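Local coordinates for protein putative dienelactone hydrolase (Klebsiella pneumoniae subsp. pneumoniae MGH 78578, PDB 3F67) that probably hydrolyses ester or lactone bonds as an alpha/beta-hydrolase of the dienelactone hydrolase family, its true substrate not being established, at residues Ser89-Ala94 with Phe122-Arg127; Ile128-Ala133 with Ala202-Tyr207; Ala181-Asp186 with Ala210-Asn215. All coordinates share one frame; numbering follows the deposited sequence.

Contact 1: residues Ser89-Ala94 with Phe122-Arg127; sequences SKVPDA and FCWGGR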
ATOM      1  N   SER A  89      10.873  11.775   4.978  0.50 16.60           N
ATOM      2  CA  SER A  89      10.629  12.226   6.351  0.50 17.08           C
ATOM      3  C   SER A  89       9.966  13.609   6.376  0.50 16.67           C
ATOM      4  O   SER A  89       9.677  14.163   7.442  0.50 16.57           O
ATOM      5  CB  SER A  89      11.947  12.203   7.128  0.50 17.11           C
ATOM      6  OG  SER A  89      12.360  10.858   7.332  0.50 17.70           O
ATOM      7  N   LYS A  90       9.730  14.156   5.188  1.00 15.81           N
ATOM      8  CA  LYS A  90       9.054  15.432   5.063  1.00 15.81           C
ATOM      9  C   LYS A  90       7.635  15.315   4.511  1.00 15.18           C
ATOM     10  O   LYS A  90       6.944  16.332   4.346  1.00 16.16           O
ATOM     11  CB  LYS A  90       9.927  16.408   4.218  1.00 17.10           C
ATOM     12  CG  LYS A  90      11.313  16.622   4.851  1.00 21.03           C
ATOM     13  CD  LYS A  90      11.966  17.894   4.386  1.00 25.75           C
ATOM     14  CE  LYS A  90      13.382  18.039   4.951  1.00 30.23           C
ATOM     15  NZ  LYS A  90      13.407  18.074   6.455  1.00 34.46           N
ATOM     16  N   VAL A  91       7.181  14.086   4.266  1.00 14.72           N
ATOM     17  CA  VAL A  91       5.856  13.828   3.710  1.00 15.89           C
ATOM     18  C   VAL A  91       4.947  13.443   4.910  1.00 16.64           C
ATOM     19  O   VAL A  91       5.183  12.393   5.531  1.00 19.46           O
ATOM     20  CB  VAL A  91       5.899  12.641   2.713  1.00 15.69           C
ATOM     21  CG1 VAL A  91       4.493  12.308   2.196  1.00 16.18           C
ATOM     22  CG2 VAL A  91       6.830  12.976   1.516  1.00 16.28           C
ATOM     23  N   PRO A  92       3.991  14.311   5.289  1.00 16.27           N
ATOM     24  CA  PRO A  92       3.239  14.032   6.527  1.00 16.23           C
ATOM     25  C   PRO A  92       2.225  12.907   6.307  1.00 15.82           C
ATOM     26  O   PRO A  92       1.550  12.887   5.259  1.00 15.94           O
ATOM     27  CB  PRO A  92       2.482  15.343   6.821  1.00 16.14           C
ATOM     28  CG  PRO A  92       3.205  16.398   6.000  1.00 16.69           C
ATOM     29  CD  PRO A  92       3.664  15.640   4.745  1.00 16.68           C
ATOM     30  N   ASP A  93       2.086  12.018   7.302  1.00 15.00           N
ATOM     31  CA  ASP A  93       1.079  10.947   7.176  1.00 15.00           C
ATOM     32  C   ASP A  93      -0.328  11.503   6.871  1.00 15.71           C
ATOM     33  O   ASP A  93      -1.078  10.932   6.047  1.00 14.23           O
ATOM     34  CB  ASP A  93       0.961  10.166   8.494  1.00 15.86           C
ATOM     35  CG  ASP A  93       2.207   9.346   8.837  1.00 16.86           C
ATOM     36  OD1 ASP A  93       3.089   9.040   7.968  1.00 17.87           O
ATOM     37  OD2 ASP A  93       2.241   8.945  10.014  1.00 19.06           O
ATOM     38  N   ALA A  94      -0.695  12.606   7.547  1.00 15.61           N
ATOM     39  CA  ALA A  94      -2.064  13.173   7.397  1.00 15.38           C
ATOM     40  C   ALA A  94      -2.339  13.546   5.935  1.00 15.49           C
ATOM     41  O   ALA A  94      -3.443  13.316   5.423  1.00 15.75           O
ATOM     42  CB  ALA A  94      -2.251  14.377   8.276  1.00 17.46           C
ATOM     43  N   PHE A 122       3.475  -1.426  -0.190  1.00 14.38           N
ATOM     44  CA  PHE A 122       4.732  -2.159  -0.001  1.00 13.81           C
ATOM     45  C   PHE A 122       5.722  -1.290   0.740  1.00 14.96           C
ATOM     46  O   PHE A 122       5.896  -0.142   0.380  1.00 16.47           O
ATOM     47  CB  PHE A 122       5.327  -2.533  -1.386  1.00 14.22           C
ATOM     48  CG  PHE A 122       4.381  -3.363  -2.199  1.00 15.24           C
ATOM     49  CD1 PHE A 122       4.446  -4.754  -2.146  1.00 15.43           C
ATOM     50  CD2 PHE A 122       3.388  -2.729  -2.966  1.00 17.13           C
ATOM     51  CE1 PHE A 122       3.490  -5.557  -2.891  1.00 16.20           C
ATOM     52  CE2 PHE A 122       2.427  -3.490  -3.657  1.00 16.68           C
ATOM     53  CZ  PHE A 122       2.491  -4.894  -3.622  1.00 14.22           C
ATOM     54  N   CYS A 123       6.343  -1.864   1.761  0.50 15.48           N
ATOM     55  CA  CYS A 123       7.440  -1.210   2.439  0.50 16.82           C
ATOM     56  C   CYS A 123       6.923   0.059   3.138  0.50 16.23           C
ATOM     57  O   CYS A 123       6.031  -0.049   3.998  0.50 15.70           O
ATOM     58  CB  CYS A 123       8.549  -0.929   1.429  0.50 17.70           C
ATOM     59  SG  CYS A 123       9.950  -0.502   2.303  0.50 23.29           S
ATOM     60  N   TRP A 124       7.427   1.245   2.774  1.00 15.31           N
ATOM     61  CA  TRP A 124       6.830   2.523   3.272  1.00 15.15           C
ATOM     62  C   TRP A 124       5.293   2.491   3.095  1.00 15.22           C
ATOM     63  O   TRP A 124       4.500   2.870   3.999  1.00 14.71           O
ATOM     64  CB  TRP A 124       7.439   3.722   2.508  1.00 15.11           C
ATOM     65  CG  TRP A 124       6.871   5.049   2.899  1.00 14.98           C
ATOM     66  CD1 TRP A 124       7.300   5.869   3.930  1.00 15.36           C
ATOM     67  CD2 TRP A 124       5.767   5.699   2.291  1.00 16.30           C
ATOM     68  NE1 TRP A 124       6.513   7.021   3.984  1.00 15.04           N
ATOM     69  CE2 TRP A 124       5.586   6.946   2.964  1.00 14.94           C
ATOM     70  CE3 TRP A 124       4.945   5.387   1.177  1.00 14.37           C
ATOM     71  CZ2 TRP A 124       4.575   7.855   2.594  1.00 16.67           C
ATOM     72  CZ3 TRP A 124       3.929   6.303   0.807  1.00 16.24           C
ATOM     73  CH2 TRP A 124       3.763   7.503   1.515  1.00 16.66           C
ATOM     74  N   GLY A 125       4.884   2.008   1.921  1.00 13.93           N
ATOM     75  CA  GLY A 125       3.477   1.885   1.564  1.00 13.95           C
ATOM     76  C   GLY A 125       2.676   0.859   2.360  1.00 14.45           C
ATOM     77  O   GLY A 125       1.443   0.998   2.488  1.00 15.73           O
ATOM     78  N   GLY A 126       3.375  -0.128   2.911  1.00 14.74           N
ATOM     79  CA  GLY A 126       2.728  -1.144   3.752  1.00 13.91           C
ATOM     80  C   GLY A 126       2.395  -0.542   5.101  1.00 13.46           C
ATOM     81  O   GLY A 126       1.361  -0.874   5.663  1.00 13.76           O
ATOM     82  N   ARG A 127       3.239   0.360   5.612  1.00 13.54           N
ATOM     83  CA  ARG A 127       2.858   1.050   6.851  1.00 13.61           C
ATOM     84  C   ARG A 127       1.640   1.937   6.609  1.00 14.14           C
ATOM     85  O   ARG A 127       0.699   1.949   7.402  1.00 13.80           O
ATOM     86  CB  ARG A 127       4.044   1.844   7.419  1.00 12.69           C
ATOM     87  CG  ARG A 127       3.621   2.757   8.604  1.00 12.40           C
ATOM     88  CD  ARG A 127       4.825   3.477   9.192  1.00 14.67           C
ATOM     89  NE  ARG A 127       4.399   4.545  10.116  1.00 15.07           N
ATOM     90  CZ  ARG A 127       3.993   5.745   9.728  1.00 16.22           C
ATOM     91  NH1 ARG A 127       4.012   6.079   8.433  1.00 15.61           N
ATOM     92  NH2 ARG A 127       3.631   6.643  10.644  1.00 15.36           N
TER
HETATM   93  O   HOH W   1       6.911   9.397   5.554  1.00 20.37           O
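D93 and R127 form a two-pronged salt bridge between the start of helix 93-108 and the first turn of helix 124-133, the helix that follows the probable nucleophile elbow of this alpha/beta-hydrolase fold. The guanidinium comes end-on: NH2 of R127 reaches OD2 of D93 at 2.8 Å, and NH1 of R127 reaches OD1 of D93 at 3.1 Å, both bonds close to straight. Each oxygen is met on its syn side and lies in or near the guanidinium plane, yet the two flat groups are turned 41° against each other, so the nitrogens sit somewhat off the carboxylate plane. R127 gets there by stretching: CG is anti to the backbone N (chi1 171°) and the chain stays extended as far as NE, which carries the charge across to D93, although its CA atom stays 10.1 Å from that of R127, the nearest such pair between the two segments. The pair is buried, and each partner has a further bond. OD1 of D93 also bonds to the hydroxyl of S157, while NE of R127 is paired with ND1 of H160.

C123, at the N-cap position of helix 124-133, is the likely nucleophile; its carbonyl accepts from the backbone N of both G126 and R127, tying down the first turn. Next to it, W124 leans toward the 89-94 loop. Its ring meets V91 obliquely, with 4.5 Å between CZ2 of W124 and CG1 of V91, a loose touch beside V96 and Y68, which pack on both residues. The indole nitrogen looks to a water: NE1 of W124 donates to it in the ring plane at 2.9 Å, and the same water makes a weak, long bond to the carbonyl O of V91.

Contact 2: residues Ile128-Ala133 with Ala202-Tyr207; sequences ITWLYA and AEIVVY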
ATOM      1  N   ILE A 128       1.684   2.693   5.512  1.00 14.55           N
ATOM      2  CA  ILE A 128       0.561   3.574   5.129  1.00 14.36           C
ATOM      3  C   ILE A 128      -0.733   2.762   4.982  1.00 14.84           C
ATOM      4  O   ILE A 128      -1.806   3.222   5.393  1.00 14.87           O
ATOM      5  CB  ILE A 128       0.927   4.337   3.819  1.00 14.21           C
ATOM      6  CG1 ILE A 128       2.087   5.333   4.061  1.00 14.07           C
ATOM      7  CG2 ILE A 128      -0.317   5.034   3.215  1.00 13.74           C
ATOM      8  CD1 ILE A 128       1.790   6.414   5.107  1.00 12.90           C
ATOM      9  N   THR A 129      -0.607   1.566   4.428  1.00 14.41           N
ATOM     10  CA  THR A 129      -1.740   0.662   4.284  1.00 14.31           C
ATOM     11  C   THR A 129      -2.446   0.415   5.632  1.00 14.71           C
ATOM     12  O   THR A 129      -3.663   0.519   5.710  1.00 13.58           O
ATOM     13  CB  THR A 129      -1.316  -0.653   3.569  1.00 14.19           C
ATOM     14  OG1 THR A 129      -1.009  -0.326   2.208  1.00 18.44           O
ATOM     15  CG2 THR A 129      -2.511  -1.647   3.486  1.00 13.95           C
ATOM     16  N   TRP A 130      -1.685   0.065   6.680  1.00 14.45           N
ATOM     17  CA  TRP A 130      -2.295  -0.093   7.998  1.00 14.86           C
ATOM     18  C   TRP A 130      -2.993   1.179   8.447  1.00 14.97           C
ATOM     19  O   TRP A 130      -4.122   1.140   8.956  1.00 14.61           O
ATOM     20  CB  TRP A 130      -1.210  -0.430   9.040  1.00 13.98           C
ATOM     21  CG  TRP A 130      -0.661  -1.839   8.978  1.00 13.27           C
ATOM     22  CD1 TRP A 130       0.575  -2.238   8.494  1.00 12.85           C
ATOM     23  CD2 TRP A 130      -1.296  -3.025   9.489  1.00 13.15           C
ATOM     24  NE1 TRP A 130       0.734  -3.612   8.675  1.00 13.78           N
ATOM     25  CE2 TRP A 130      -0.403  -4.109   9.272  1.00 14.20           C
ATOM     26  CE3 TRP A 130      -2.558  -3.278  10.091  1.00 13.81           C
ATOM     27  CZ2 TRP A 130      -0.710  -5.424   9.641  1.00 15.58           C
ATOM     28  CZ3 TRP A 130      -2.873  -4.599  10.471  1.00 14.34           C
ATOM     29  CH2 TRP A 130      -1.944  -5.660  10.246  1.00 16.34           C
ATOM     30  N   LEU A 131      -2.290   2.302   8.325  1.00 14.42           N
ATOM     31  CA  LEU A 131      -2.881   3.577   8.751  1.00 14.09           C
ATOM     32  C   LEU A 131      -4.199   3.866   8.022  1.00 14.70           C
ATOM     33  O   LEU A 131      -5.168   4.376   8.636  1.00 14.80           O
ATOM     34  CB  LEU A 131      -1.914   4.748   8.557  1.00 15.25           C
ATOM     35  CG  LEU A 131      -0.569   4.678   9.315  1.00 17.11           C
ATOM     36  CD1 LEU A 131       0.236   5.997   9.135  1.00 19.63           C
ATOM     37  CD2 LEU A 131      -0.698   4.301  10.746  1.00 22.72           C
ATOM     38  N   TYR A 132      -4.209   3.641   6.696  1.00 13.81           N
ATOM     39  CA  TYR A 132      -5.399   3.950   5.898  1.00 14.23           C
ATOM     40  C   TYR A 132      -6.588   3.072   6.307  1.00 14.36           C
ATOM     41  O   TYR A 132      -7.762   3.539   6.313  1.00 15.28           O
ATOM     42  CB  TYR A 132      -5.111   3.774   4.380  1.00 13.39           C
ATOM     43  CG  TYR A 132      -6.158   4.487   3.557  1.00 13.18           C
ATOM     44  CD1 TYR A 132      -6.287   5.874   3.618  1.00 14.50           C
ATOM     45  CD2 TYR A 132      -7.046   3.757   2.775  1.00 14.17           C
ATOM     46  CE1 TYR A 132      -7.275   6.533   2.913  1.00 13.90           C
ATOM     47  CE2 TYR A 132      -8.057   4.410   2.032  1.00 15.23           C
ATOM     48  CZ  TYR A 132      -8.145   5.791   2.108  1.00 16.59           C
ATOM     49  OH  TYR A 132      -9.123   6.458   1.409  1.00 18.02           O
ATOM     50  N   ALA A 133      -6.301   1.822   6.694  1.00 13.76           N
ATOM     51  CA  ALA A 133      -7.353   0.940   7.175  1.00 15.00           C
ATOM     52  C   ALA A 133      -8.012   1.435   8.479  1.00 16.09           C
ATOM     53  O   ALA A 133      -9.164   1.098   8.734  1.00 16.68           O
ATOM     54  CB  ALA A 133      -6.832  -0.539   7.342  1.00 15.48           C
ATOM     55  N   ALA A 202      -7.628  -9.400  11.444  1.00 15.91           N
ATOM     56  CA  ALA A 202      -6.329  -9.168  10.858  1.00 15.86           C
ATOM     57  C   ALA A 202      -5.462 -10.367  11.105  1.00 16.02           C
ATOM     58  O   ALA A 202      -5.623 -11.080  12.112  1.00 17.63           O
ATOM     59  CB  ALA A 202      -5.644  -7.886  11.479  1.00 15.52           C
ATOM     60  N   GLU A 203      -4.501 -10.598  10.227  0.50 15.21           N
ATOM     61  CA  GLU A 203      -3.500 -11.610  10.515  0.50 15.24           C
ATOM     62  C   GLU A 203      -2.266 -11.166   9.789  0.50 15.30           C
ATOM     63  O   GLU A 203      -2.337 -10.441   8.794  0.50 15.14           O
ATOM     64  CB  GLU A 203      -3.917 -12.981   9.997  0.50 14.60           C
ATOM     65  CG  GLU A 203      -4.036 -12.966   8.493  0.50 12.17           C
ATOM     66  CD  GLU A 203      -4.816 -14.143   7.986  0.50 14.08           C
ATOM     67  OE1 GLU A 203      -4.329 -14.825   7.070  0.50  5.72           O
ATOM     68  OE2 GLU A 203      -5.929 -14.380   8.529  0.50 18.28           O
ATOM     69  N   ILE A 204      -1.142 -11.604  10.322  1.00 15.91           N
ATOM     70  CA  ILE A 204       0.190 -11.362   9.759  1.00 15.92           C
ATOM     71  C   ILE A 204       0.807 -12.723   9.422  1.00 15.69           C
ATOM     72  O   ILE A 204       0.955 -13.600  10.294  1.00 16.42           O
ATOM     73  CB  ILE A 204       1.104 -10.596  10.776  1.00 15.66           C
ATOM     74  CG1 ILE A 204       0.510  -9.198  11.008  1.00 17.32           C
ATOM     75  CG2 ILE A 204       2.515 -10.490  10.254  1.00 17.78           C
ATOM     76  CD1 ILE A 204       1.163  -8.398  12.185  1.00 19.33           C
ATOM     77  N   VAL A 205       1.133 -12.904   8.156  1.00 15.59           N
ATOM     78  CA  VAL A 205       1.798 -14.121   7.700  1.00 16.53           C
ATOM     79  C   VAL A 205       3.276 -13.801   7.603  1.00 15.52           C
ATOM     80  O   VAL A 205       3.651 -12.807   6.967  1.00 16.12           O
ATOM     81  CB  VAL A 205       1.232 -14.530   6.334  1.00 15.99           C
ATOM     82  CG1 VAL A 205       2.081 -15.708   5.694  1.00 17.71           C
ATOM     83  CG2 VAL A 205      -0.286 -14.896   6.487  1.00 17.52           C
ATOM     84  N   VAL A 206       4.118 -14.630   8.261  1.00 15.66           N
ATOM     85  CA  VAL A 206       5.556 -14.418   8.250  1.00 15.83           C
ATOM     86  C   VAL A 206       6.248 -15.508   7.424  1.00 15.80           C
ATOM     87  O   VAL A 206       6.077 -16.709   7.700  1.00 15.63           O
ATOM     88  CB  VAL A 206       6.124 -14.449   9.671  1.00 16.08           C
ATOM     89  CG1 VAL A 206       7.627 -14.191   9.614  1.00 17.83           C
ATOM     90  CG2 VAL A 206       5.436 -13.370  10.518  1.00 17.22           C
ATOM     91  N   TYR A 207       6.968 -15.092   6.391  1.00 15.76           N
ATOM     92  CA  TYR A 207       7.667 -16.012   5.480  1.00 16.16           C
ATOM     93  C   TYR A 207       9.072 -16.308   6.006  1.00 16.53           C
ATOM     94  O   TYR A 207       9.917 -15.412   6.039  1.00 17.68           O
ATOM     95  CB  TYR A 207       7.749 -15.407   4.071  1.00 16.67           C
ATOM     96  CG  TYR A 207       6.387 -15.392   3.417  1.00 16.35           C
ATOM     97  CD1 TYR A 207       5.929 -16.512   2.701  1.00 16.88           C
ATOM     98  CD2 TYR A 207       5.539 -14.286   3.557  1.00 16.89           C
ATOM     99  CE1 TYR A 207       4.627 -16.535   2.136  1.00 16.37           C
ATOM    100  CE2 TYR A 207       4.252 -14.301   2.999  1.00 16.37           C
ATOM    101  CZ  TYR A 207       3.830 -15.410   2.279  1.00 14.99           C
ATOM    102  OH  TYR A 207       2.583 -15.443   1.717  1.00 16.32           O
TER
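W130 on helix 124-133 spans the gap to A202 and I204 on the edge strand 202-207, where the two backbones stay well apart: even the closest pair of CA atoms, those of W130 and A202, is separated by 10.3 Å. No hydrogen bond joins the two segments, and a single indole makes the whole connection. With CG anti to the carbonyl carbon and beside the backbone N (chi1 -74°), the ring of W130 is carried out from the helix and presents the rim of its six-membered part to the strand. CZ2 of W130 meets CG1 of I204 at 4.2 Å, and CZ3 of W130 meets CB of A202 at 4.4 Å; both carbons lie near the ring plane, so the strand touches the indole at its edge. The side chains of W130 and I204 cross at about a right angle.

The polar corner of the ring is used elsewhere: NE1 of W130 bonds to the hydroxyl of Y176, on the neighbouring strand 172-177. V172 of that strand and M191 of helix 185-197 add to the apolar surroundings, and I204 rests on both Y176 and M191. A helix packed against its sheet by apolar side chains, here reaching past strand 172-177 to the outermost strand, is part of the layered alpha-beta-alpha sandwich of the alpha/beta-hydrolase fold.

Contact 3: residues Ala181-Asp186 with Ala210-Asn215; sequences ASIPQD and ADHAFN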
ATOM      1  N   ALA A 181      15.518  -7.634   8.860  1.00 19.74           N
ATOM      2  CA  ALA A 181      16.176  -7.002  10.017  1.00 20.38           C
ATOM      3  C   ALA A 181      15.522  -5.668  10.362  1.00 20.10           C
ATOM      4  O   ALA A 181      15.554  -5.249  11.532  1.00 20.58           O
ATOM      5  CB  ALA A 181      17.650  -6.775   9.728  1.00 20.78           C
ATOM      6  N   SER A 182      14.935  -5.007   9.360  1.00 20.14           N
ATOM      7  CA  SER A 182      14.277  -3.709   9.582  1.00 19.87           C
ATOM      8  C   SER A 182      12.925  -3.842  10.315  1.00 20.37           C
ATOM      9  O   SER A 182      12.423  -2.850  10.859  1.00 19.77           O
ATOM     10  CB  SER A 182      14.113  -2.917   8.283  1.00 20.31           C
ATOM     11  OG  SER A 182      13.031  -3.391   7.523  1.00 22.79           O
ATOM     12  N   ILE A 183      12.350  -5.052  10.315  1.00 17.45           N
ATOM     13  CA  ILE A 183      11.077  -5.339  11.013  1.00 17.35           C
ATOM     14  C   ILE A 183      11.246  -6.620  11.820  1.00 17.10           C
ATOM     15  O   ILE A 183      10.826  -7.707  11.400  1.00 15.84           O
ATOM     16  CB  ILE A 183       9.869  -5.402  10.015  1.00 16.37           C
ATOM     17  CG1 ILE A 183       9.803  -4.101   9.206  1.00 17.90           C
ATOM     18  CG2 ILE A 183       8.521  -5.715  10.741  1.00 15.69           C
ATOM     19  CD1 ILE A 183       8.771  -4.111   8.068  1.00 17.07           C
ATOM     20  N   PRO A 184      11.873  -6.509  13.002  1.00 16.80           N
ATOM     21  CA  PRO A 184      12.127  -7.709  13.777  1.00 16.96           C
ATOM     22  C   PRO A 184      10.876  -8.401  14.248  1.00 16.86           C
ATOM     23  O   PRO A 184       9.795  -7.782  14.416  1.00 17.76           O
ATOM     24  CB  PRO A 184      12.934  -7.185  15.001  1.00 16.80           C
ATOM     25  CG  PRO A 184      13.429  -5.889  14.596  1.00 17.19           C
ATOM     26  CD  PRO A 184      12.409  -5.306  13.670  1.00 16.24           C
ATOM     27  N   GLN A 185      10.994  -9.697  14.484  1.00 17.68           N
ATOM     28  CA  GLN A 185       9.840 -10.455  14.897  1.00 17.28           C
ATOM     29  C   GLN A 185       9.229 -10.030  16.243  1.00 16.93           C
ATOM     30  O   GLN A 185       8.039 -10.245  16.471  1.00 16.61           O
ATOM     31  CB  GLN A 185      10.118 -11.973  14.835  1.00 18.59           C
ATOM     32  CG  GLN A 185      10.412 -12.427  13.417  1.00 19.74           C
ATOM     33  CD  GLN A 185       9.314 -11.985  12.455  1.00 17.57           C
ATOM     34  OE1 GLN A 185       8.176 -12.411  12.575  1.00 20.02           O
ATOM     35  NE2 GLN A 185       9.657 -11.102  11.518  1.00 19.63           N
ATOM     36  N   ASP A 186      10.022  -9.428  17.126  0.50 16.76           N
ATOM     37  CA  ASP A 186       9.461  -8.938  18.377  0.50 16.10           C
ATOM     38  C   ASP A 186       8.386  -7.875  18.060  0.50 15.89           C
ATOM     39  O   ASP A 186       7.351  -7.810  18.735  0.50 15.10           O
ATOM     40  CB  ASP A 186      10.560  -8.374  19.285  0.50 16.85           C
ATOM     41  CG  ASP A 186      11.192  -9.430  20.177  0.50 17.03           C
ATOM     42  OD1 ASP A 186      10.539 -10.476  20.411  0.50 19.89           O
ATOM     43  OD2 ASP A 186      12.327  -9.212  20.667  0.50 20.29           O
ATOM     44  N   ALA A 210      12.181 -15.169   3.739  1.00 17.73           N
ATOM     45  CA  ALA A 210      12.126 -13.892   3.025  1.00 17.88           C
ATOM     46  C   ALA A 210      12.712 -12.738   3.815  1.00 17.80           C
ATOM     47  O   ALA A 210      12.523 -12.647   5.016  1.00 17.85           O
ATOM     48  CB  ALA A 210      10.658 -13.556   2.692  1.00 17.11           C
ATOM     49  N   ASP A 211      13.341 -11.814   3.106  1.00 19.03           N
ATOM     50  CA  ASP A 211      13.837 -10.569   3.694  1.00 19.36           C
ATOM     51  C   ASP A 211      12.795  -9.487   3.455  1.00 20.17           C
ATOM     52  O   ASP A 211      11.667  -9.774   2.960  1.00 19.67           O
ATOM     53  CB  ASP A 211      15.136 -10.199   2.959  1.00 20.61           C
ATOM     54  CG  ASP A 211      16.046  -9.269   3.748  1.00 23.54           C
ATOM     55  OD1 ASP A 211      15.604  -8.529   4.660  1.00 21.80           O
ATOM     56  OD2 ASP A 211      17.255  -9.295   3.410  1.00 27.60           O
ATOM     57  N   HIS A 212      13.145  -8.242   3.793  1.00 19.09           N
ATOM     58  CA  HIS A 212      12.354  -7.076   3.389  1.00 19.03           C
ATOM     59  C   HIS A 212      12.257  -7.032   1.867  1.00 18.48           C
ATOM     60  O   HIS A 212      13.157  -7.513   1.174  1.00 18.45           O
ATOM     61  CB  HIS A 212      13.041  -5.773   3.884  1.00 19.79           C
ATOM     62  CG  HIS A 212      12.136  -4.572   3.856  1.00 20.91           C
ATOM     63  ND1 HIS A 212      11.150  -4.348   4.805  1.00 21.60           N
ATOM     64  CD2 HIS A 212      12.049  -3.545   2.976  1.00 22.06           C
ATOM     65  CE1 HIS A 212      10.522  -3.219   4.526  1.00 20.14           C
ATOM     66  NE2 HIS A 212      11.038  -2.718   3.414  1.00 22.41           N
ATOM     67  N   ALA A 213      11.146  -6.500   1.341  1.00 17.78           N
ATOM     68  CA  ALA A 213      11.014  -6.249  -0.106  1.00 17.51           C
ATOM     69  C   ALA A 213      11.126  -7.543  -0.931  1.00 16.76           C
ATOM     70  O   ALA A 213      11.678  -7.576  -2.046  1.00 18.15           O
ATOM     71  CB  ALA A 213      12.035  -5.184  -0.596  1.00 17.17           C
ATOM     72  N   PHE A 214      10.544  -8.600  -0.397  1.00 16.44           N
ATOM     73  CA  PHE A 214      10.674  -9.896  -1.079  1.00 14.93           C
ATOM     74  C   PHE A 214       9.817 -10.038  -2.337  1.00 15.13           C
ATOM     75  O   PHE A 214       9.982 -10.983  -3.098  1.00 14.17           O
ATOM     76  CB  PHE A 214      10.455 -11.072  -0.095  1.00 14.80           C
ATOM     77  CG  PHE A 214       9.044 -11.187   0.445  1.00 13.34           C
ATOM     78  CD1 PHE A 214       8.014 -11.767  -0.343  1.00 14.45           C
ATOM     79  CD2 PHE A 214       8.750 -10.788   1.754  1.00 15.10           C
ATOM     80  CE1 PHE A 214       6.723 -11.904   0.191  1.00 14.76           C
ATOM     81  CE2 PHE A 214       7.438 -10.924   2.294  1.00 13.53           C
ATOM     82  CZ  PHE A 214       6.441 -11.481   1.505  1.00 13.43           C
ATOM     83  N   ASN A 215       8.867  -9.120  -2.530  1.00 14.72           N
ATOM     84  CA  ASN A 215       8.122  -9.094  -3.766  1.00 14.51           C
ATOM     85  C   ASN A 215       8.748  -8.245  -4.867  1.00 15.79           C
ATOM     86  O   ASN A 215       8.221  -8.189  -5.986  1.00 16.22           O
ATOM     87  CB  ASN A 215       6.709  -8.569  -3.455  1.00 13.04           C
ATOM     88  CG  ASN A 215       5.732  -8.837  -4.578  1.00 13.11           C
ATOM     89  OD1 ASN A 215       5.535  -9.995  -4.997  1.00 14.53           O
ATOM     90  ND2 ASN A 215       5.116  -7.764  -5.101  1.00 14.53           N
TER
HETATM   91  O   HOH W   2      17.183  -7.378   6.378  1.00 25.30           O
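H212 reaches across from the loop after strand 202-207 to the 181-186 segment, and its imidazole does most of the touching. From CB, which points toward the other segment, the ring is set by CG standing anti to the backbone N (chi1 -164°). CG lies 4.0 Å from OG of S182. One atom further, ND1 of H212 has two neighbours: OG of S182 at 3.4 Å and CD1 of I183 at 4.0 Å. The serine approaches obliquely, whereas the isoleucine methyl lies at the ring edge, near its plane. CE1 is also close to CD1 of I183, at 4.1 Å. ND1 is hydrogen-bonded to OD2 of D180, just before the segment, whose OD1 bonds to OG of S182, so one carboxylate orients both groups. The imidazole also touches the side chain of C123, whose exact position is doubtful because it has two conformers.

The base of the histidine is steadied by its predecessor. OD1 of D211 accepts from the backbone N of H212 at 2.6 Å, on the anti side of the carboxylate and 27° out of its plane. The same oxygen receives a bond from a water, also at 2.6 Å, and that water accepts from the backbone N of A181, bridging the two loops where they are exposed to solvent. Beyond the segments, Y146 packs on the imidazole and on the ring of F214.

Two loops following successive parallel strands, one bringing the acid and the other the histidine toward a nucleophile on a strand-to-helix turn, are the classic layout of an alpha/beta-hydrolase active site; D180, H212 and C123 are consistent with the Cys-His-Asp triad of dienelactone hydrolases.

In the fold
Contacts 1 and 2 lie in the interior and share helix 124-133, which turns an arginine toward the start of helix 93-108 and an indole toward the edge strand. They adjoin one another, since the D93 carboxylate packs against I128 and L131. Contact 3 is a surface contact, its centre about 16 Å from that of the chain, built of loops around a probable catalytic histidine and a bridging water. Buried charge, plain apolar packing and solvent-linked polar groups thus mark the three in turn. Contacts 1 and 3, with centres about 17 Å apart, meet at C123 and H212; contacts 2 and 3 join where Y207 packs on F214.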